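Local coordinates for transcriptional regulator, putative, Mar family (Thermotoga maritima, PDB 2ETH), which probably binds DNA as a winged helix-turn-helix transcription factor of the MarR family, controlling gene expression as a two-subunit assembly, at residues S40-T44 and T45-A49; F50-V53 and A54-P58. All coordinates share one frame; numbering follows the deposited sequence.

Contact 1 of 2, residues S40-T44 and T45-A49; sequences SDMKT and TELYA
Lys43 and Leu47 are joined where the chain enters helix 44-56 of the winged helix-turn-helix fold: Leu47 N gives a hydrogen bond to Lys43 O (3.0 Å). One residue on, Tyr48 N bonds to Thr44 O (3.1 Å). Lys43 is the N-cap, and Glu46 reaches back to it, its chain extended beyond CG (chi2 166°): Glu46 OE1 accepts a weak bond from Lys43 N (3.3 Å, 153° at the hydrogen), as the glutamate does in a capping box, although a lysine at the N-cap has no side-chain acceptor to return the bond. OE1 also takes a salt bridge from Arg85, which pairs with Asp41 as well, while Ser81 bonds to OE2; both carboxylate oxygens are thus held. With an alanine here in place of Glu46, Lys43 N, Arg85 and Ser81 would probably each lose a partner, and the first turn would be less firmly tied. The aliphatic part of Lys43 runs past the same carboxylate, with Lys43 CD 3.5 Å from Glu46 OE2, yet its ammonium group goes on to Asp41 of the second subunit. The selenomethionine Met42 crosses Leu47 at about a right angle, Met42 SE lying 4.2 Å from Leu47 CD1.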
ATOM      1  N   SER A  40       5.956  -9.628  -2.132  1.00 58.09           N
ATOM      2  CA  SER A  40       6.669  -9.145  -0.956  1.00 56.84           C
ATOM      3  C   SER A  40       8.082  -8.691  -1.326  1.00 55.89           C
ATOM      4  O   SER A  40       8.659  -7.872  -0.643  1.00 55.73           O
ATOM      5  CB  SER A  40       6.733 -10.232   0.124  1.00 56.67           C
ATOM      6  OG  SER A  40       7.635 -11.254  -0.256  1.00 55.99           O
ATOM      7  N   ASP A  41       8.610  -9.241  -2.411  1.00 54.40           N
ATOM      8  CA  ASP A  41       9.909  -8.889  -2.936  1.00 53.81           C
ATOM      9  C   ASP A  41       9.932  -7.719  -3.953  1.00 52.88           C
ATOM     10  O   ASP A  41      10.996  -7.211  -4.267  1.00 50.88           O
ATOM     11  CB  ASP A  41      10.480 -10.129  -3.600  1.00 54.15           C
ATOM     12  CG  ASP A  41      11.903  -9.946  -4.033  1.00 55.82           C
ATOM     13  OD1 ASP A  41      12.700  -9.434  -3.230  1.00 56.75           O
ATOM     14  OD2 ASP A  41      12.223 -10.307  -5.182  1.00 59.95           O
HETATM   15  N   MSE A  42       8.764  -7.290  -4.447  1.00 52.53           N
HETATM   16  CA  MSE A  42       8.666  -6.157  -5.377  1.00 52.46           C
HETATM   17  C   MSE A  42       8.776  -4.834  -4.659  1.00 51.00           C
HETATM   18  O   MSE A  42       8.327  -4.721  -3.520  1.00 50.25           O
HETATM   19  CB  MSE A  42       7.315  -6.149  -6.101  1.00 52.24           C
HETATM   20  CG  MSE A  42       7.128  -7.246  -7.100  1.00 52.88           C
HETATM   21 SE   MSE A  42       5.491  -7.020  -8.039  0.75 56.73          SE
HETATM   22  CE  MSE A  42       4.532  -8.625  -7.517  1.00 54.85           C
ATOM     23  N   LYS A  43       9.322  -3.830  -5.352  1.00 50.27           N
ATOM     24  CA  LYS A  43       9.292  -2.456  -4.869  1.00 49.86           C
ATOM     25  C   LYS A  43       7.902  -1.888  -5.017  1.00 49.87           C
ATOM     26  O   LYS A  43       7.071  -2.359  -5.824  1.00 50.38           O
ATOM     27  CB  LYS A  43      10.286  -1.553  -5.600  1.00 50.08           C
ATOM     28  CG  LYS A  43      11.769  -2.006  -5.503  1.00 50.35           C
ATOM     29  CD  LYS A  43      12.643  -1.207  -6.475  1.00 50.35           C
ATOM     30  CE  LYS A  43      13.924  -1.932  -6.882  1.00 52.18           C
ATOM     31  NZ  LYS A  43      15.136  -1.535  -6.092  1.00 52.10           N
ATOM     32  N   THR A  44       7.652  -0.852  -4.230  1.00 49.59           N
ATOM     33  CA  THR A  44       6.341  -0.238  -4.149  1.00 49.84           C
ATOM     34  C   THR A  44       5.842   0.226  -5.535  1.00 49.33           C
ATOM     35  O   THR A  44       4.729  -0.105  -5.927  1.00 50.23           O
ATOM     36  CB  THR A  44       6.344   0.931  -3.101  1.00 50.17           C
ATOM     37  OG1 THR A  44       7.281   1.941  -3.498  1.00 50.34           O
ATOM     38  CG2 THR A  44       6.747   0.420  -1.701  1.00 49.57           C
ATOM     39  N   THR A  45       6.665   0.936  -6.307  1.00 49.24           N
ATOM     40  CA  THR A  45       6.179   1.488  -7.579  1.00 49.27           C
ATOM     41  C   THR A  45       6.124   0.412  -8.682  1.00 48.50           C
ATOM     42  O   THR A  45       5.320   0.507  -9.599  1.00 48.08           O
ATOM     43  CB  THR A  45       6.937   2.757  -8.022  1.00 49.60           C
ATOM     44  OG1 THR A  45       8.291   2.436  -8.259  1.00 52.19           O
ATOM     45  CG2 THR A  45       6.899   3.870  -6.920  1.00 50.32           C
ATOM     46  N   GLU A  46       6.934  -0.634  -8.555  1.00 47.79           N
ATOM     47  CA  GLU A  46       6.803  -1.822  -9.416  1.00 47.13           C
ATOM     48  C   GLU A  46       5.440  -2.444  -9.272  1.00 45.91           C
ATOM     49  O   GLU A  46       4.810  -2.829 -10.265  1.00 43.92           O
ATOM     50  CB  GLU A  46       7.830  -2.910  -9.025  1.00 47.04           C
ATOM     51  CG  GLU A  46       9.172  -2.883  -9.706  1.00 48.24           C
ATOM     52  CD  GLU A  46      10.180  -3.785  -8.990  1.00 50.03           C
ATOM     53  OE1 GLU A  46       9.758  -4.863  -8.488  1.00 53.71           O
ATOM     54  OE2 GLU A  46      11.394  -3.412  -8.910  1.00 52.71           O
ATOM     55  N   LEU A  47       5.042  -2.660  -8.017  1.00 46.01           N
ATOM     56  CA  LEU A  47       3.726  -3.265  -7.727  1.00 46.70           C
ATOM     57  C   LEU A  47       2.578  -2.387  -8.224  1.00 46.00           C
ATOM     58  O   LEU A  47       1.601  -2.857  -8.733  1.00 46.69           O
ATOM     59  CB  LEU A  47       3.553  -3.526  -6.217  1.00 47.48           C
ATOM     60  CG  LEU A  47       2.190  -4.125  -5.811  1.00 48.52           C
ATOM     61  CD1 LEU A  47       1.921  -5.493  -6.570  1.00 47.87           C
ATOM     62  CD2 LEU A  47       2.143  -4.282  -4.283  1.00 46.29           C
ATOM     63  N   TYR A  48       2.729  -1.095  -8.081  1.00 47.19           N
ATOM     64  CA  TYR A  48       1.716  -0.133  -8.482  1.00 47.66           C
ATOM     65  C   TYR A  48       1.520  -0.172 -10.000  1.00 46.48           C
ATOM     66  O   TYR A  48       0.366  -0.247 -10.508  1.00 46.68           O
ATOM     67  CB  TYR A  48       2.176   1.265  -7.975  1.00 50.77           C
ATOM     68  CG  TYR A  48       1.116   2.333  -7.944  1.00 53.17           C
ATOM     69  CD1 TYR A  48      -0.206   2.030  -7.612  1.00 57.67           C
ATOM     70  CD2 TYR A  48       1.416   3.653  -8.261  1.00 57.27           C
ATOM     71  CE1 TYR A  48      -1.204   3.013  -7.589  1.00 56.53           C
ATOM     72  CE2 TYR A  48       0.400   4.650  -8.232  1.00 57.76           C
ATOM     73  CZ  TYR A  48      -0.894   4.286  -7.895  1.00 55.19           C
ATOM     74  OH  TYR A  48      -1.885   5.202  -7.877  1.00 57.34           O
ATOM     75  N   ALA A  49       2.629  -0.179 -10.744  1.00 44.47           N
ATOM     76  CA  ALA A  49       2.551  -0.278 -12.211  1.00 43.72           C
ATOM     77  C   ALA A  49       2.019  -1.654 -12.667  1.00 42.85           C
ATOM     78  O   ALA A  49       1.256  -1.737 -13.621  1.00 42.31           O
ATOM     79  CB  ALA A  49       3.881   0.043 -12.865  1.00 42.51           C
TER

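Contact 2 of 2, residues F50-V53 and A54-P58; sequences FLYV and ALFGP
Phe50 to Val53 hand their carbonyls to the last turn of helix 44-56 in unbroken i to i+4 succession. Ala54 N bonds to Phe50 O (2.8 Å), Leu55 N to Leu51 O, and Phe56 N to Tyr52 O (2.9 Å). The fourth bond, Gly57 N to Val53 O (2.9 Å), is bent to 128° at the hydrogen and weak, as the chain begins to leave the helix there. Gly57 has a positive phi of 93°, and a CB on this backbone would press on the Phe56 carbonyl oxygen and run into Pro58 CD. At the exit Val53 CA makes a CA-H...O contact with Gly57 O (3.3 Å); Val53 CG1 lies against that same oxygen.

The apolar contacts follow the same i to i+4 spacing. Ala54 CB sits over one face of the Phe50 ring, 4.4 Å from Phe50 CE2. Phe56 has CG beside its own backbone N (chi1 -68°), which turns the ring back along the helix: its edge meets Tyr52 O, and Phe56 CD2 comes to 4.1 Å from Tyr52 CD1, the two side chains crossing at about a right angle. The Tyr52 ring also stacks on Phe67.

Around the helix, Leu104 of strand 100-104 packs on Phe50, Val53 and Ala54, and Phe112 of helix 106-127 on Leu51, Ala54 and Leu55. Phe23 of the second subunit touches Leu51 and Leu55.

Nearly all the polar work here is done by the backbone: the N-H groups of 54-57 are taken up by the carbonyls of 50-53, and the side chains present apolar and aromatic surfaces to strand, helix and neighbouring subunit.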
ATOM      1  N   PHE A  50       2.409  -2.718 -11.977  1.00 42.54           N
ATOM      2  CA  PHE A  50       1.947  -4.076 -12.293  1.00 43.04           C
ATOM      3  C   PHE A  50       0.434  -4.160 -12.131  1.00 43.35           C
ATOM      4  O   PHE A  50      -0.240  -4.545 -13.056  1.00 43.70           O
ATOM      5  CB  PHE A  50       2.646  -5.156 -11.424  1.00 43.34           C
ATOM      6  CG  PHE A  50       2.105  -6.567 -11.638  1.00 44.80           C
ATOM      7  CD1 PHE A  50       2.386  -7.277 -12.821  1.00 43.78           C
ATOM      8  CD2 PHE A  50       1.279  -7.170 -10.679  1.00 43.82           C
ATOM      9  CE1 PHE A  50       1.865  -8.562 -13.011  1.00 44.27           C
ATOM     10  CE2 PHE A  50       0.763  -8.448 -10.873  1.00 43.76           C
ATOM     11  CZ  PHE A  50       1.065  -9.153 -12.017  1.00 42.67           C
ATOM     12  N   LEU A  51      -0.099  -3.735 -10.982  1.00 44.24           N
ATOM     13  CA  LEU A  51      -1.572  -3.742 -10.751  1.00 43.94           C
ATOM     14  C   LEU A  51      -2.352  -2.853 -11.708  1.00 43.65           C
ATOM     15  O   LEU A  51      -3.443  -3.228 -12.192  1.00 43.55           O
ATOM     16  CB  LEU A  51      -1.898  -3.361  -9.320  1.00 44.51           C
ATOM     17  CG  LEU A  51      -1.470  -4.376  -8.244  1.00 45.73           C
ATOM     18  CD1 LEU A  51      -1.598  -3.740  -6.843  1.00 44.33           C
ATOM     19  CD2 LEU A  51      -2.321  -5.663  -8.373  1.00 46.47           C
ATOM     20  N   TYR A  52      -1.806  -1.694 -12.014  1.00 43.49           N
ATOM     21  CA  TYR A  52      -2.451  -0.813 -12.973  1.00 43.60           C
ATOM     22  C   TYR A  52      -2.689  -1.575 -14.257  1.00 43.38           C
ATOM     23  O   TYR A  52      -3.816  -1.642 -14.719  1.00 44.15           O
ATOM     24  CB  TYR A  52      -1.603   0.438 -13.199  1.00 44.63           C
ATOM     25  CG  TYR A  52      -2.170   1.420 -14.186  1.00 45.90           C
ATOM     26  CD1 TYR A  52      -3.494   1.824 -14.090  1.00 47.65           C
ATOM     27  CD2 TYR A  52      -1.384   1.961 -15.208  1.00 44.50           C
ATOM     28  CE1 TYR A  52      -4.042   2.745 -14.983  1.00 47.55           C
ATOM     29  CE2 TYR A  52      -1.916   2.877 -16.097  1.00 46.76           C
ATOM     30  CZ  TYR A  52      -3.276   3.261 -15.968  1.00 48.65           C
ATOM     31  OH  TYR A  52      -3.905   4.133 -16.841  1.00 49.86           O
ATOM     32  N   VAL A  53      -1.658  -2.201 -14.816  1.00 42.81           N
ATOM     33  CA  VAL A  53      -1.847  -3.041 -16.023  1.00 42.80           C
ATOM     34  C   VAL A  53      -2.688  -4.299 -15.789  1.00 43.36           C
ATOM     35  O   VAL A  53      -3.493  -4.669 -16.640  1.00 43.21           O
ATOM     36  CB  VAL A  53      -0.440  -3.422 -16.734  1.00 43.81           C
ATOM     37  CG1 VAL A  53      -0.642  -4.428 -17.917  1.00 40.65           C
ATOM     38  CG2 VAL A  53       0.259  -2.158 -17.210  1.00 39.48           C
ATOM     39  N   ALA A  54      -2.493  -4.972 -14.649  1.00 43.64           N
ATOM     40  CA  ALA A  54      -3.247  -6.189 -14.342  1.00 43.48           C
ATOM     41  C   ALA A  54      -4.716  -5.900 -14.167  1.00 44.64           C
ATOM     42  O   ALA A  54      -5.536  -6.732 -14.529  1.00 44.94           O
ATOM     43  CB  ALA A  54      -2.688  -6.884 -13.101  1.00 42.05           C
ATOM     44  N   LEU A  55      -5.059  -4.733 -13.599  1.00 46.52           N
ATOM     45  CA  LEU A  55      -6.475  -4.371 -13.309  1.00 46.97           C
ATOM     46  C   LEU A  55      -7.170  -3.699 -14.466  1.00 47.37           C
ATOM     47  O   LEU A  55      -8.327  -3.990 -14.716  1.00 48.17           O
ATOM     48  CB  LEU A  55      -6.616  -3.463 -12.101  1.00 46.84           C
ATOM     49  CG  LEU A  55      -6.473  -4.153 -10.769  1.00 47.04           C
ATOM     50  CD1 LEU A  55      -6.394  -3.033  -9.733  1.00 46.56           C
ATOM     51  CD2 LEU A  55      -7.636  -5.135 -10.534  1.00 43.14           C
ATOM     52  N   PHE A  56      -6.460  -2.831 -15.180  1.00 48.01           N
ATOM     53  CA  PHE A  56      -7.062  -2.017 -16.232  1.00 48.12           C
ATOM     54  C   PHE A  56      -6.570  -2.278 -17.652  1.00 48.32           C
ATOM     55  O   PHE A  56      -6.908  -1.540 -18.593  1.00 48.48           O
ATOM     56  CB  PHE A  56      -6.886  -0.556 -15.852  1.00 48.99           C
ATOM     57  CG  PHE A  56      -7.697  -0.171 -14.648  1.00 48.97           C
ATOM     58  CD1 PHE A  56      -9.096  -0.069 -14.754  1.00 48.22           C
ATOM     59  CD2 PHE A  56      -7.083   0.044 -13.412  1.00 46.54           C
ATOM     60  CE1 PHE A  56      -9.868   0.246 -13.638  1.00 49.76           C
ATOM     61  CE2 PHE A  56      -7.850   0.399 -12.274  1.00 46.77           C
ATOM     62  CZ  PHE A  56      -9.217   0.495 -12.366  1.00 48.61           C
ATOM     63  N   GLY A  57      -5.806  -3.352 -17.823  1.00 47.79           N
ATOM     64  CA  GLY A  57      -5.427  -3.799 -19.161  1.00 47.97           C
ATOM     65  C   GLY A  57      -4.099  -3.245 -19.610  1.00 47.23           C
ATOM     66  O   GLY A  57      -3.472  -2.483 -18.885  1.00 48.49           O
ATOM     67  N   PRO A  58      -3.658  -3.632 -20.807  1.00 46.54           N
ATOM     68  CA  PRO A  58      -2.425  -3.182 -21.456  1.00 45.80           C
ATOM     69  C   PRO A  58      -2.349  -1.673 -21.573  1.00 45.95           C
ATOM     70  O   PRO A  58      -3.357  -1.055 -21.945  1.00 45.38           O
ATOM     71  CB  PRO A  58      -2.521  -3.777 -22.868  1.00 45.67           C
ATOM     72  CG  PRO A  58      -3.401  -4.892 -22.760  1.00 45.86           C
ATOM     73  CD  PRO A  58      -4.374  -4.626 -21.620  1.00 46.66           C
TER

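Along the chain from the N terminus, contact 1 comes first, closing the short turn between helix 37-41 and helix 44-56; contact 2 follows directly, at the far end of the same helix, where the chain leaves toward helix 61-67. They are in series, neither nested nor crossed, with centres about 13 Å apart and no touch beyond the chain junction. Contact 1 ties the helix start to helix 72-84 and the loop after it, whereas contact 2 meets strand 100-104 and helix 106-127. Both reach the second subunit, so helix 44-56 touches its dimer partner near its start and again toward its end, while packing on the rest of its own chain.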